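Side-chain contacts in 26S proteasome regulatory subunit RPN10 (Schizosaccharomyces pombe, PDB 2X5N), which protects ubiquitin chains from disassembly by deubiquitinating enzymes and so promotes protein degradation by the 26S proteasome: residues P58-T63 with I90-L95; T63-R66 with K70-S73. One frame throughout, in Å; residues are numbered along the deposited sequence. Where two conformers were deposited one is given.

Contact 1. Residues P58-T63 with I90-L95; sequences PQVLST and IQIAQL
I92 meets P58 and V60 through its two branches, and this apolar pairing makes up the whole contact, with 122 Å² buried in total. One branch carries CD1, which lies 4.0 Å from P58 CB; the other ends in CG2, which faces V60 CG2 at the looser distance of 4.3 Å. The first torsion of I92 (chi1 -69°) sets this division: CG1 stands beside the backbone N and CG2 anti to it, while a nearly extended chi2 (166°) carries CD1 out toward the proline. On V60 it is again one methyl that touches, CG2, which lies beside the backbone N because CG1 is anti to it.

Q59, between the two touching residues, points the other way and is fixed separately, its NE2 bonded to S57 O and its N to T52 OG1. Further along, S62 OG donates to T63 O at 2.9 Å, in the carbonyl plane and on a lone pair. On the helix, I90 O receives two donors from opposite faces of its plane: Q94 N, and Q94 NE2 at 3.2 Å. Q94 OE1 is held by N134, so both ends of that amide are engaged.

I92 also touches M51 on strand 47-52. L61 and S62 both face L50, which defines a classic beta bulge in the antiparallel edge strand. A helix laid against the border of a mixed, largely parallel sheet in this way belongs to the alpha/beta fold of the von Willebrand factor A domain.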
loop_
_atom_site.group_PDB
_atom_site.type_symbol
_atom_site.label_atom_id
_atom_site.label_comp_id
_atom_site.label_asym_id
_atom_site.label_seq_id
_atom_site.Cartn_x
_atom_site.Cartn_y
_atom_site.Cartn_z
ATOM N N PRO A 58 -8.770 -9.707 -3.544
ATOM C CA PRO A 58 -8.778 -8.389 -2.915
ATOM C C PRO A 58 -10.082 -7.883 -2.367
ATOM O O PRO A 58 -11.078 -8.046 -3.080
ATOM C CB PRO A 58 -8.103 -7.470 -3.925
ATOM C CG PRO A 58 -7.360 -8.381 -4.839
ATOM C CD PRO A 58 -8.140 -9.673 -4.869
ATOM N N GLN A 59 -10.116 -7.312 -1.173
ATOM C CA GLN A 59 -11.356 -6.855 -0.579
ATOM C C GLN A 59 -11.216 -5.415 -0.134
ATOM O O GLN A 59 -10.201 -5.056 0.413
ATOM C CB GLN A 59 -11.665 -7.653 0.682
ATOM C CG GLN A 59 -11.680 -9.130 0.543
ATOM C CD GLN A 59 -12.850 -9.611 -0.258
ATOM O OE1 GLN A 59 -13.993 -9.217 -0.005
ATOM N NE2 GLN A 59 -12.594 -10.510 -1.212
ATOM N N VAL A 60 -12.243 -4.596 -0.334
ATOM C CA VAL A 60 -12.265 -3.287 0.273
ATOM C C VAL A 60 -12.739 -3.446 1.727
ATOM O O VAL A 60 -13.860 -3.882 1.976
ATOM C CB VAL A 60 -13.167 -2.305 -0.503
ATOM C CG1 VAL A 60 -13.204 -0.961 0.215
ATOM C CG2 VAL A 60 -12.693 -2.166 -1.936
ATOM N N LEU A 61 -11.866 -3.136 2.673
ATOM C CA LEU A 61 -12.177 -3.227 4.103
ATOM C C LEU A 61 -12.749 -1.949 4.683
ATOM O O LEU A 61 -13.587 -1.994 5.569
ATOM C CB LEU A 61 -10.922 -3.605 4.888
ATOM C CG LEU A 61 -10.292 -4.966 4.600
ATOM C CD1 LEU A 61 -9.160 -5.250 5.610
ATOM C CD2 LEU A 61 -11.321 -6.092 4.551
ATOM N N SER A 62 -12.246 -0.814 4.224
ATOM C CA SER A 62 -12.762 0.469 4.659
ATOM C C SER A 62 -12.775 1.410 3.499
ATOM O O SER A 62 -11.776 1.531 2.779
ATOM C CB SER A 62 -11.892 1.087 5.753
ATOM O OG SER A 62 -12.431 2.348 6.146
ATOM N N THR A 63 -13.902 2.086 3.313
ATOM C CA THR A 63 -13.944 3.177 2.362
ATOM C C THR A 63 -13.150 4.367 2.923
ATOM O O THR A 63 -12.648 4.328 4.042
ATOM C CB THR A 63 -15.376 3.577 2.022
ATOM O OG1 THR A 63 -16.083 3.847 3.229
ATOM C CG2 THR A 63 -16.078 2.447 1.237
ATOM N N ILE A 90 -4.472 -3.557 -7.373
ATOM C CA ILE A 90 -4.267 -2.176 -7.757
ATOM C C ILE A 90 -5.304 -1.719 -8.794
ATOM O O ILE A 90 -5.557 -0.526 -8.917
ATOM C CB ILE A 90 -2.828 -1.893 -8.232
ATOM C CG1 ILE A 90 -2.501 -2.724 -9.467
ATOM C CG2 ILE A 90 -1.824 -2.153 -7.105
ATOM C CD1 ILE A 90 -1.140 -2.374 -10.106
ATOM N N GLN A 91 -5.937 -2.655 -9.503
ATOM C CA GLN A 91 -7.067 -2.288 -10.361
ATOM C C GLN A 91 -8.322 -1.960 -9.547
ATOM O O GLN A 91 -8.970 -0.940 -9.774
ATOM C CB GLN A 91 -7.330 -3.398 -11.369
ATOM C CG GLN A 91 -6.259 -3.515 -12.401
ATOM C CD GLN A 91 -6.581 -4.541 -13.455
ATOM O OE1 GLN A 91 -7.352 -5.474 -13.225
ATOM N NE2 GLN A 91 -5.987 -4.375 -14.635
ATOM N N ILE A 92 -8.654 -2.812 -8.577
ATOM C CA ILE A 92 -9.797 -2.564 -7.717
ATOM C C ILE A 92 -9.604 -1.264 -6.933
ATOM O O ILE A 92 -10.546 -0.499 -6.722
ATOM C CB ILE A 92 -10.043 -3.757 -6.799
ATOM C CG1 ILE A 92 -10.528 -4.970 -7.615
ATOM C CG2 ILE A 92 -11.054 -3.426 -5.709
ATOM C CD1 ILE A 92 -10.490 -6.284 -6.855
ATOM N N ALA A 93 -8.366 -0.992 -6.511
ATOM C CA ALA A 93 -8.073 0.247 -5.802
ATOM C C ALA A 93 -8.367 1.450 -6.669
ATOM O O ALA A 93 -8.873 2.464 -6.195
ATOM C CB ALA A 93 -6.617 0.266 -5.363
ATOM N N GLN A 94 -8.020 1.379 -7.952
ATOM C CA GLN A 94 -8.351 2.479 -8.855
ATOM C C GLN A 94 -9.860 2.673 -8.999
ATOM O O GLN A 94 -10.345 3.808 -9.049
ATOM C CB GLN A 94 -7.711 2.255 -10.209
ATOM C CG GLN A 94 -6.206 2.479 -10.138
ATOM C CD GLN A 94 -5.553 2.228 -11.459
ATOM O OE1 GLN A 94 -5.635 3.060 -12.379
ATOM N NE2 GLN A 94 -4.881 1.086 -11.584
ATOM N N LEU A 95 -10.605 1.574 -9.081
ATOM C CA LEU A 95 -12.059 1.665 -9.108
ATOM C C LEU A 95 -12.578 2.332 -7.815
ATOM O O LEU A 95 -13.426 3.224 -7.861
ATOM C CB LEU A 95 -12.662 0.268 -9.324
ATOM C CG LEU A 95 -14.192 0.132 -9.228
ATOM C CD1 LEU A 95 -14.900 1.031 -10.229
ATOM C CD2 LEU A 95 -14.592 -1.303 -9.444
#

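Contact 2. Residues T63-R66 with K70-S73; sequences TLTR and KFLS
The corner that leads from edge strand 60-63 into helix 68-75 is where T65 packs on K70 and F71, while T63 meets K70 mainly through water. T65 divides its work between its two branches. OG1 is anti to the backbone N (chi1 -172°) and bonds to D67 N, two residues on, as in an ST turn; it also lies 3.7 Å from K70 CD, so the lysine's aliphatic part passes beside it. CG2 takes the other direction and comes within 3.8 Å of F71 CE1, approaching the ring obliquely.

K70 bends at its third torsion (chi3 51°), about the CG-CD bond whose CD touches T65, and its ammonium then stands near T63. The direct separation of K70 NZ and T63 OG1 is 3.9 Å, and water 2 bridges them. It accepts from K70 NZ at 3.0 Å and donates to L64 O at 2.7 Å. Its third bond is to T63 OG1, 2.8 Å away, so it ties the lysine end to both side chain and backbone of the corner. Water 1 accepts from T63 N at 3.0 Å and, weakly, from K70 NZ. The charged end is thus linked to the corner through water on the exposed side of the contact, whereas T65 and F71 are buried.

F71 continues inward: its ring meets F36 edge-to-face and Y68 with planes about 40° apart, and it touches C48 and L50 of strand 47-52 and I7 of strand 3-9. T65 is tied by backbone hydrogen bonding to C48, which anchors the corner to the sheet beneath helix 68-75.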
loop_
_atom_site.group_PDB
_atom_site.type_symbol
_atom_site.label_atom_id
_atom_site.label_comp_id
_atom_site.label_asym_id
_atom_site.label_seq_id
_atom_site.Cartn_x
_atom_site.Cartn_y
_atom_site.Cartn_z
ATOM N N THR A 63 -13.902 2.086 3.313
ATOM C CA THR A 63 -13.944 3.177 2.362
ATOM C C THR A 63 -13.150 4.367 2.923
ATOM O O THR A 63 -12.648 4.328 4.042
ATOM C CB THR A 63 -15.376 3.577 2.022
ATOM O OG1 THR A 63 -16.083 3.847 3.229
ATOM C CG2 THR A 63 -16.078 2.447 1.237
ATOM N N LEU A 64 -13.014 5.412 2.116
ATOM C CA LEU A 64 -12.183 6.549 2.459
ATOM C C LEU A 64 -12.667 7.217 3.740
ATOM O O LEU A 64 -13.852 7.491 3.918
ATOM C CB LEU A 64 -12.178 7.529 1.292
ATOM C CG LEU A 64 -11.413 7.019 0.063
ATOM C CD1 LEU A 64 -11.780 7.829 -1.179
ATOM C CD2 LEU A 64 -9.902 7.051 0.242
ATOM N N THR A 65 -11.727 7.466 4.634
ATOM C CA THR A 65 -12.048 7.964 5.965
ATOM C C THR A 65 -10.859 8.680 6.595
ATOM O O THR A 65 -9.732 8.523 6.134
ATOM C CB THR A 65 -12.477 6.764 6.886
ATOM O OG1 THR A 65 -12.970 7.244 8.133
ATOM C CG2 THR A 65 -11.328 5.792 7.146
ATOM N N ARG A 66 -11.114 9.405 7.683
ATOM C CA ARG A 66 -10.067 9.925 8.564
ATOM C C ARG A 66 -10.078 9.233 9.935
ATOM O O ARG A 66 -9.281 9.567 10.812
ATOM C CB ARG A 66 -10.219 11.442 8.735
ATOM C CG ARG A 66 -9.875 12.176 7.444
ATOM C CD ARG A 66 -9.987 13.663 7.546
ATOM N NE ARG A 66 -9.040 14.266 8.493
ATOM C CZ ARG A 66 -7.809 14.681 8.186
ATOM N NH1 ARG A 66 -7.310 14.490 6.991
ATOM N NH2 ARG A 66 -7.062 15.286 9.097
ATOM N N LYS A 70 -11.871 2.746 12.031
ATOM C CA LYS A 70 -12.526 1.945 11.012
ATOM C C LYS A 70 -11.556 0.930 10.406
ATOM O O LYS A 70 -11.949 -0.183 10.082
ATOM C CB LYS A 70 -13.109 2.848 9.923
ATOM C CG LYS A 70 -14.339 3.632 10.370
ATOM C CD LYS A 70 -14.975 4.393 9.221
ATOM C CE LYS A 70 -15.214 3.487 8.027
ATOM N NZ LYS A 70 -16.291 4.007 7.156
ATOM N N PHE A 71 -10.289 1.311 10.240
ATOM C CA PHE A 71 -9.301 0.361 9.744
ATOM C C PHE A 71 -9.123 -0.766 10.746
ATOM O O PHE A 71 -9.090 -1.945 10.384
ATOM C CB PHE A 71 -7.927 1.027 9.532
ATOM C CG PHE A 71 -7.779 1.798 8.229
ATOM C CD1 PHE A 71 -8.809 2.543 7.687
ATOM C CD2 PHE A 71 -6.568 1.790 7.591
ATOM C CE1 PHE A 71 -8.628 3.242 6.504
ATOM C CE2 PHE A 71 -6.393 2.492 6.417
ATOM C CZ PHE A 71 -7.428 3.224 5.879
ATOM N N LEU A 72 -8.953 -0.421 12.024
ATOM C CA LEU A 72 -8.696 -1.431 13.048
ATOM C C LEU A 72 -9.888 -2.371 13.187
ATOM O O LEU A 72 -9.718 -3.575 13.299
ATOM C CB LEU A 72 -8.358 -0.747 14.370
ATOM C CG LEU A 72 -6.981 -0.091 14.423
ATOM C CD1 LEU A 72 -6.827 0.722 15.686
ATOM C CD2 LEU A 72 -5.894 -1.167 14.356
ATOM N N SER A 73 -11.100 -1.840 13.195
ATOM C CA SER A 73 -12.270 -2.707 13.293
ATOM C C SER A 73 -12.376 -3.641 12.088
ATOM O O SER A 73 -12.749 -4.796 12.252
ATOM C CB SER A 73 -13.548 -1.894 13.385
ATOM O OG SER A 73 -13.564 -1.154 14.582
HETATM O O HOH W 1 -16.080 1.202 5.119
HETATM O O HOH W 2 -15.901 5.992 4.946
#

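Contacts 1 and 2 share T63 and have centres 13 Å apart, but they join the edge strand to helices on opposite faces of the sheet. The evidence lies in strand 47-52, where I92 of contact 1 touches M51 while F71 of contact 2 touches C48 and L50. V60 reaches helix 86-98 with CG2, and L61 turns to the other side by normal alternation; the bulge keeps S62 on that second side, so both residues touch helix 68-75. S62 is the direct bridge, with its OG 3.5 Å from K70 CE and its CB 3.9 Å from F71 CD1, both packing contacts. Neither contact includes a bound ligand; together they join one border of the domain's sheet to the helices on its two faces.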